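Local coordinates for putative uncharacterized protein PAE0789 (Pyrobaculum aerophilum, PDB 2ZYZ) that is probably a structural subunit of a splicing endonuclease and may bind nucleic acid, at residues E54-Y59 and S83-L88; Y59-G64 and L88-N93. All coordinates share one frame; numbering follows the deposited sequence.

Contact 1 (E54-Y59 and S83-L88); sequences ERYLFY and SMPVVL
Val87 touches both Tyr56 and Phe58, which project from the same face of the parallel partner strand. With CG1 anti to the backbone N (chi1 180°), this methyl lies 3.6 Å from Phe58 CE2, alongside a ring pointing the same way. CG2 serves both aromatics: it lies over a face of the Phe58 ring and approaches Tyr56 obliquely, 3.8 Å from CD2. A compact beta-branched residue suits a strand position beside two rings.

Met84, just before the strand, reaches across with an extended chain. This thioether chain crosses the aliphatic stem of Arg55 at a slant, its methyl CE 3.6 Å from Arg55 CD, while the charged end of Arg55 leads away to a salt bridge with Glu51. Pro85 has no N-H to give, and its CD sits 3.6 Å from Arg55 O; CG meets Tyr56 CD2 obliquely. The ladder therefore starts at its carbonyl. Leu57 is bonded across at both backbone atoms: its N binds Pro85 O at 2.9 Å and its O accepts Val87 N. Tyr59 N then closes on Val87 O.

The apolar side chain of Leu57 suits the opposite face, between strand and helix, where it packs on Met78. Tyr59 and Val86 join it against helix 69-81, the connection between these two strands. Strand 47-51 flanks 55-62 on its other edge, and strand 97-104 flanks 86-91.

Contact 2 (Y59-G64 and L88-N93); sequences YVMVEG and LALVSN
The carboxylate of Glu63 takes the backbone N-H of Asn93 on the anti side of OE1, with the donor 20° out of the carboxylate plane. It does so where the C-terminal halves of the two parallel strands of a beta-alpha-beta unit, linked through helix 69-81, run out. At 3.0 Å from Asn93 N to Glu63 OE1 and 137° at the hydrogen, the bond is distinctly bent. The same oxygen lies 3.5 Å from Ser92 CA and also binds a polar side chain on the chain of another protein, so this buried acid oxygen has a second polar partner. The other flat group, the Tyr59 ring, has Leu88 CD2 at its edge, in plane.

Tyr59 O, Met61 N and O, and Glu63 N bond in turn to Ala89 N, Ala89 O, Val91 N and Val91 O, each at 2.8 to 2.9 Å. Glu63 thus ends the ladder with its amide before its extended side chain carries the carboxylate on to Asn93. Ser92 OG turns to Asp94 and the N-H of Thr96, tying up the turn beyond the strand.

Small residues, valine and alanine, fill one face: Val60 CG1 meets Val91 CG2 at 4.1 Å, and helix 23-34 packs over Val62, Ala89 and Val91. Larger ones, Tyr59, Met61, Leu88 and Leu90, occupy the other. Met61 CB rests 4.0 Å from Leu90 CD2, and with chi2 extended (-177°) the chain carries SD to 4.2 Å from Leu88 CD1.

Overall arrangement
Contacts 1 and 2 are successive lengths of one parallel strand pair, 55-62 beside 86-91, with centres 15 Å apart. They join at Tyr59 and Leu88: the amide of Tyr59 belongs to the ladder of contact 1 and its carbonyl to that of contact 2, so the bonding runs on without a break. The short strand axes cross at -37° in contact 1 and at -25° in contact 2. The centre of contact 1 lies about 6 Å from the centre of the chain, that of contact 2 about 10 Å. Apolar side chains of another protein's chain reach contact 1, whereas contact 2 also offers a partner chain the polar end of Glu63.

Contact 1 (E54-Y59 and S83-L88)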
loop_
_atom_site.group_PDB
_atom_site.type_symbol
_atom_site.label_atom_id
_atom_site.label_comp_id
_atom_site.label_asym_id
_atom_site.label_seq_id
_atom_site.Cartn_x
_atom_site.Cartn_y
_atom_site.Cartn_z
ATOM N N GLU C 54 -0.987 28.542 -14.888
ATOM C CA GLU C 54 -0.762 29.264 -13.655
ATOM C C GLU C 54 0.616 28.910 -13.124
ATOM O O GLU C 54 1.282 28.139 -13.720
ATOM C CB GLU C 54 -1.865 29.033 -12.636
ATOM C CG GLU C 54 -2.300 27.630 -12.399
ATOM C CD GLU C 54 -3.497 27.475 -11.361
ATOM O OE1 GLU C 54 -3.732 28.308 -10.471
ATOM O OE2 GLU C 54 -4.203 26.463 -11.416
ATOM N N ARG C 55 1.039 29.529 -12.047
ATOM C CA ARG C 55 2.230 29.094 -11.337
ATOM C C ARG C 55 1.946 28.030 -10.311
ATOM O O ARG C 55 1.004 28.115 -9.589
ATOM C CB ARG C 55 2.903 30.261 -10.649
ATOM C CG ARG C 55 3.107 31.421 -11.558
ATOM C CD ARG C 55 4.086 32.384 -11.057
ATOM N NE ARG C 55 4.682 33.158 -12.125
ATOM C CZ ARG C 55 5.423 34.237 -11.891
ATOM N NH1 ARG C 55 5.934 34.904 -12.881
ATOM N NH2 ARG C 55 5.674 34.614 -10.655
ATOM N N TYR C 56 2.818 27.040 -10.265
ATOM C CA TYR C 56 2.732 25.982 -9.291
ATOM C C TYR C 56 4.002 25.886 -8.456
ATOM O O TYR C 56 5.027 26.205 -8.906
ATOM C CB TYR C 56 2.543 24.643 -9.982
ATOM C CG TYR C 56 1.395 24.479 -10.973
ATOM C CD1 TYR C 56 1.569 24.802 -12.273
ATOM C CD2 TYR C 56 0.207 23.921 -10.613
ATOM C CE1 TYR C 56 0.624 24.660 -13.149
ATOM C CE2 TYR C 56 -0.780 23.770 -11.524
ATOM C CZ TYR C 56 -0.545 24.135 -12.806
ATOM O OH TYR C 56 -1.450 24.002 -13.829
ATOM N N LEU C 57 3.872 25.382 -7.254
ATOM C CA LEU C 57 4.996 25.051 -6.460
ATOM C C LEU C 57 5.278 23.577 -6.571
ATOM O O LEU C 57 4.455 22.798 -6.209
ATOM C CB LEU C 57 4.760 25.441 -5.019
ATOM C CG LEU C 57 5.852 25.227 -3.992
ATOM C CD1 LEU C 57 6.992 26.115 -4.278
ATOM C CD2 LEU C 57 5.319 25.477 -2.648
ATOM N N PHE C 58 6.444 23.237 -7.097
ATOM C CA PHE C 58 6.865 21.876 -7.297
ATOM C C PHE C 58 7.771 21.402 -6.171
ATOM O O PHE C 58 8.649 22.125 -5.749
ATOM C CB PHE C 58 7.570 21.696 -8.613
ATOM C CG PHE C 58 6.675 21.740 -9.783
ATOM C CD1 PHE C 58 6.343 22.919 -10.332
ATOM C CD2 PHE C 58 6.174 20.587 -10.342
ATOM C CE1 PHE C 58 5.514 22.950 -11.419
ATOM C CE2 PHE C 58 5.347 20.629 -11.403
ATOM C CZ PHE C 58 5.023 21.810 -11.941
ATOM N N TYR C 59 7.573 20.150 -5.773
ATOM C CA TYR C 59 8.441 19.492 -4.817
ATOM C C TYR C 59 8.841 18.142 -5.382
ATOM O O TYR C 59 8.013 17.355 -5.738
ATOM C CB TYR C 59 7.753 19.360 -3.464
ATOM C CG TYR C 59 8.564 18.699 -2.399
ATOM C CD1 TYR C 59 9.786 19.167 -2.059
ATOM C CD2 TYR C 59 8.094 17.611 -1.731
ATOM C CE1 TYR C 59 10.511 18.591 -1.114
ATOM C CE2 TYR C 59 8.839 17.011 -0.780
ATOM C CZ TYR C 59 10.043 17.518 -0.484
ATOM O OH TYR C 59 10.761 16.929 0.437
ATOM N N SER C 83 0.043 31.365 -2.241
ATOM C CA SER C 83 -1.080 31.188 -3.118
ATOM C C SER C 83 -0.984 30.414 -4.385
ATOM O O SER C 83 -1.496 30.798 -5.363
ATOM C CB SER C 83 -1.840 32.487 -3.349
ATOM O OG SER C 83 -2.146 33.098 -2.139
ATOM N N MET C 84 -0.345 29.254 -4.345
ATOM C CA MET C 84 -0.096 28.442 -5.532
ATOM C C MET C 84 -0.435 26.969 -5.251
ATOM O O MET C 84 -0.144 26.509 -4.209
ATOM C CB MET C 84 1.383 28.518 -5.913
ATOM C CG MET C 84 1.801 29.811 -6.458
ATOM S SD MET C 84 3.529 29.870 -6.827
ATOM C CE MET C 84 3.649 31.365 -7.648
ATOM N N PRO C 85 -1.000 26.244 -6.195
ATOM C CA PRO C 85 -1.122 24.818 -5.981
ATOM C C PRO C 85 0.208 24.115 -5.930
ATOM O O PRO C 85 1.133 24.551 -6.571
ATOM C CB PRO C 85 -1.873 24.339 -7.194
ATOM C CG PRO C 85 -1.657 25.326 -8.173
ATOM C CD PRO C 85 -1.532 26.595 -7.509
ATOM N N VAL C 86 0.242 23.012 -5.204
ATOM C CA VAL C 86 1.457 22.219 -4.997
ATOM C C VAL C 86 1.406 20.949 -5.847
ATOM O O VAL C 86 0.402 20.300 -5.906
ATOM C CB VAL C 86 1.646 21.861 -3.515
ATOM C CG1 VAL C 86 2.901 21.098 -3.267
ATOM C CG2 VAL C 86 1.628 23.091 -2.694
ATOM N N VAL C 87 2.491 20.645 -6.513
ATOM C CA VAL C 87 2.626 19.479 -7.354
ATOM C C VAL C 87 3.843 18.736 -6.855
ATOM O O VAL C 87 4.875 19.300 -6.703
ATOM C CB VAL C 87 2.820 19.821 -8.841
ATOM C CG1 VAL C 87 2.945 18.603 -9.682
ATOM C CG2 VAL C 87 1.679 20.613 -9.348
ATOM N N LEU C 88 3.668 17.469 -6.588
ATOM C CA LEU C 88 4.759 16.582 -6.260
ATOM C C LEU C 88 5.288 15.951 -7.528
ATOM O O LEU C 88 4.586 15.334 -8.221
ATOM C CB LEU C 88 4.302 15.489 -5.306
ATOM C CG LEU C 88 3.710 15.994 -4.019
ATOM C CD1 LEU C 88 3.123 14.928 -3.168
ATOM C CD2 LEU C 88 4.586 16.933 -3.301
#

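Contact 2 (Y59-G64 and L88-N93)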
loop_
_atom_site.group_PDB
_atom_site.type_symbol
_atom_site.label_atom_id
_atom_site.label_comp_id
_atom_site.label_asym_id
_atom_site.label_seq_id
_atom_site.Cartn_x
_atom_site.Cartn_y
_atom_site.Cartn_z
ATOM N N TYR C 59 7.573 20.150 -5.773
ATOM C CA TYR C 59 8.441 19.492 -4.817
ATOM C C TYR C 59 8.841 18.142 -5.382
ATOM O O TYR C 59 8.013 17.355 -5.738
ATOM C CB TYR C 59 7.753 19.360 -3.464
ATOM C CG TYR C 59 8.564 18.699 -2.399
ATOM C CD1 TYR C 59 9.786 19.167 -2.059
ATOM C CD2 TYR C 59 8.094 17.611 -1.731
ATOM C CE1 TYR C 59 10.511 18.591 -1.114
ATOM C CE2 TYR C 59 8.839 17.011 -0.780
ATOM C CZ TYR C 59 10.043 17.518 -0.484
ATOM O OH TYR C 59 10.761 16.929 0.437
ATOM N N VAL C 60 10.130 17.886 -5.479
ATOM C CA VAL C 60 10.621 16.726 -6.150
ATOM C C VAL C 60 10.821 15.616 -5.124
ATOM O O VAL C 60 11.443 15.853 -4.148
ATOM C CB VAL C 60 11.986 16.993 -6.841
ATOM C CG1 VAL C 60 12.557 15.774 -7.335
ATOM C CG2 VAL C 60 11.837 17.956 -7.926
ATOM N N MET C 61 10.288 14.434 -5.393
ATOM C CA MET C 61 10.449 13.276 -4.564
ATOM C C MET C 61 11.053 12.136 -5.352
ATOM O O MET C 61 10.485 11.685 -6.285
ATOM C CB MET C 61 9.097 12.850 -3.994
ATOM C CG MET C 61 8.523 13.874 -3.122
ATOM S SD MET C 61 6.983 13.454 -2.347
ATOM C CE MET C 61 7.415 12.130 -1.274
ATOM N N VAL C 62 12.227 11.697 -4.945
ATOM C CA VAL C 62 12.905 10.574 -5.552
ATOM C C VAL C 62 12.532 9.206 -4.941
ATOM O O VAL C 62 12.460 9.072 -3.781
ATOM C CB VAL C 62 14.443 10.804 -5.542
ATOM C CG1 VAL C 62 15.186 9.613 -5.993
ATOM C CG2 VAL C 62 14.770 11.967 -6.392
ATOM N N GLU C 63 12.282 8.220 -5.799
ATOM C CA GLU C 63 12.013 6.854 -5.383
ATOM C C GLU C 63 12.997 6.422 -4.288
ATOM O O GLU C 63 14.157 6.532 -4.465
ATOM C CB GLU C 63 12.074 5.876 -6.540
ATOM C CG GLU C 63 11.637 4.498 -6.205
ATOM C CD GLU C 63 11.557 3.524 -7.398
ATOM O OE1 GLU C 63 11.916 3.909 -8.493
ATOM O OE2 GLU C 63 11.151 2.411 -7.164
ATOM N N GLY C 64 12.493 5.950 -3.177
ATOM C CA GLY C 64 13.363 5.415 -2.170
ATOM C C GLY C 64 13.786 6.404 -1.120
ATOM O O GLY C 64 14.339 5.999 -0.138
ATOM N N LEU C 88 3.668 17.469 -6.588
ATOM C CA LEU C 88 4.759 16.582 -6.260
ATOM C C LEU C 88 5.288 15.951 -7.528
ATOM O O LEU C 88 4.586 15.334 -8.221
ATOM C CB LEU C 88 4.302 15.489 -5.306
ATOM C CG LEU C 88 3.710 15.994 -4.019
ATOM C CD1 LEU C 88 3.123 14.928 -3.168
ATOM C CD2 LEU C 88 4.586 16.933 -3.301
ATOM N N ALA C 89 6.561 16.116 -7.791
ATOM C CA ALA C 89 7.136 15.527 -8.949
ATOM C C ALA C 89 7.841 14.262 -8.509
ATOM O O ALA C 89 8.829 14.338 -7.898
ATOM C CB ALA C 89 8.122 16.465 -9.561
ATOM N N LEU C 90 7.303 13.120 -8.873
ATOM C CA LEU C 90 7.845 11.849 -8.438
ATOM C C LEU C 90 8.796 11.263 -9.455
ATOM O O LEU C 90 8.428 11.099 -10.558
ATOM C CB LEU C 90 6.734 10.857 -8.192
ATOM C CG LEU C 90 5.535 11.373 -7.401
ATOM C CD1 LEU C 90 4.505 10.364 -7.256
ATOM C CD2 LEU C 90 5.831 11.926 -6.158
ATOM N N VAL C 91 10.002 10.948 -9.051
ATOM C CA VAL C 91 10.991 10.485 -9.998
ATOM C C VAL C 91 11.472 9.083 -9.682
ATOM O O VAL C 91 11.843 8.811 -8.580
ATOM C CB VAL C 91 12.211 11.400 -10.026
ATOM C CG1 VAL C 91 13.060 11.112 -11.224
ATOM C CG2 VAL C 91 11.802 12.794 -10.009
ATOM N N SER C 92 11.408 8.200 -10.661
ATOM C CA SER C 92 11.837 6.838 -10.459
ATOM C C SER C 92 13.349 6.750 -10.363
ATOM O O SER C 92 14.007 7.630 -10.687
ATOM C CB SER C 92 11.370 5.946 -11.580
ATOM O OG SER C 92 12.198 6.148 -12.640
ATOM N N ASN C 93 13.852 5.594 -10.008
ATOM C CA ASN C 93 15.265 5.474 -9.704
ATOM C C ASN C 93 16.122 5.652 -10.930
ATOM O O ASN C 93 17.308 5.915 -10.837
ATOM C CB ASN C 93 15.587 4.146 -9.033
ATOM C CG ASN C 93 15.183 2.950 -9.868
ATOM O OD1 ASN C 93 15.051 3.018 -11.043
ATOM N ND2 ASN C 93 14.996 1.848 -9.226
#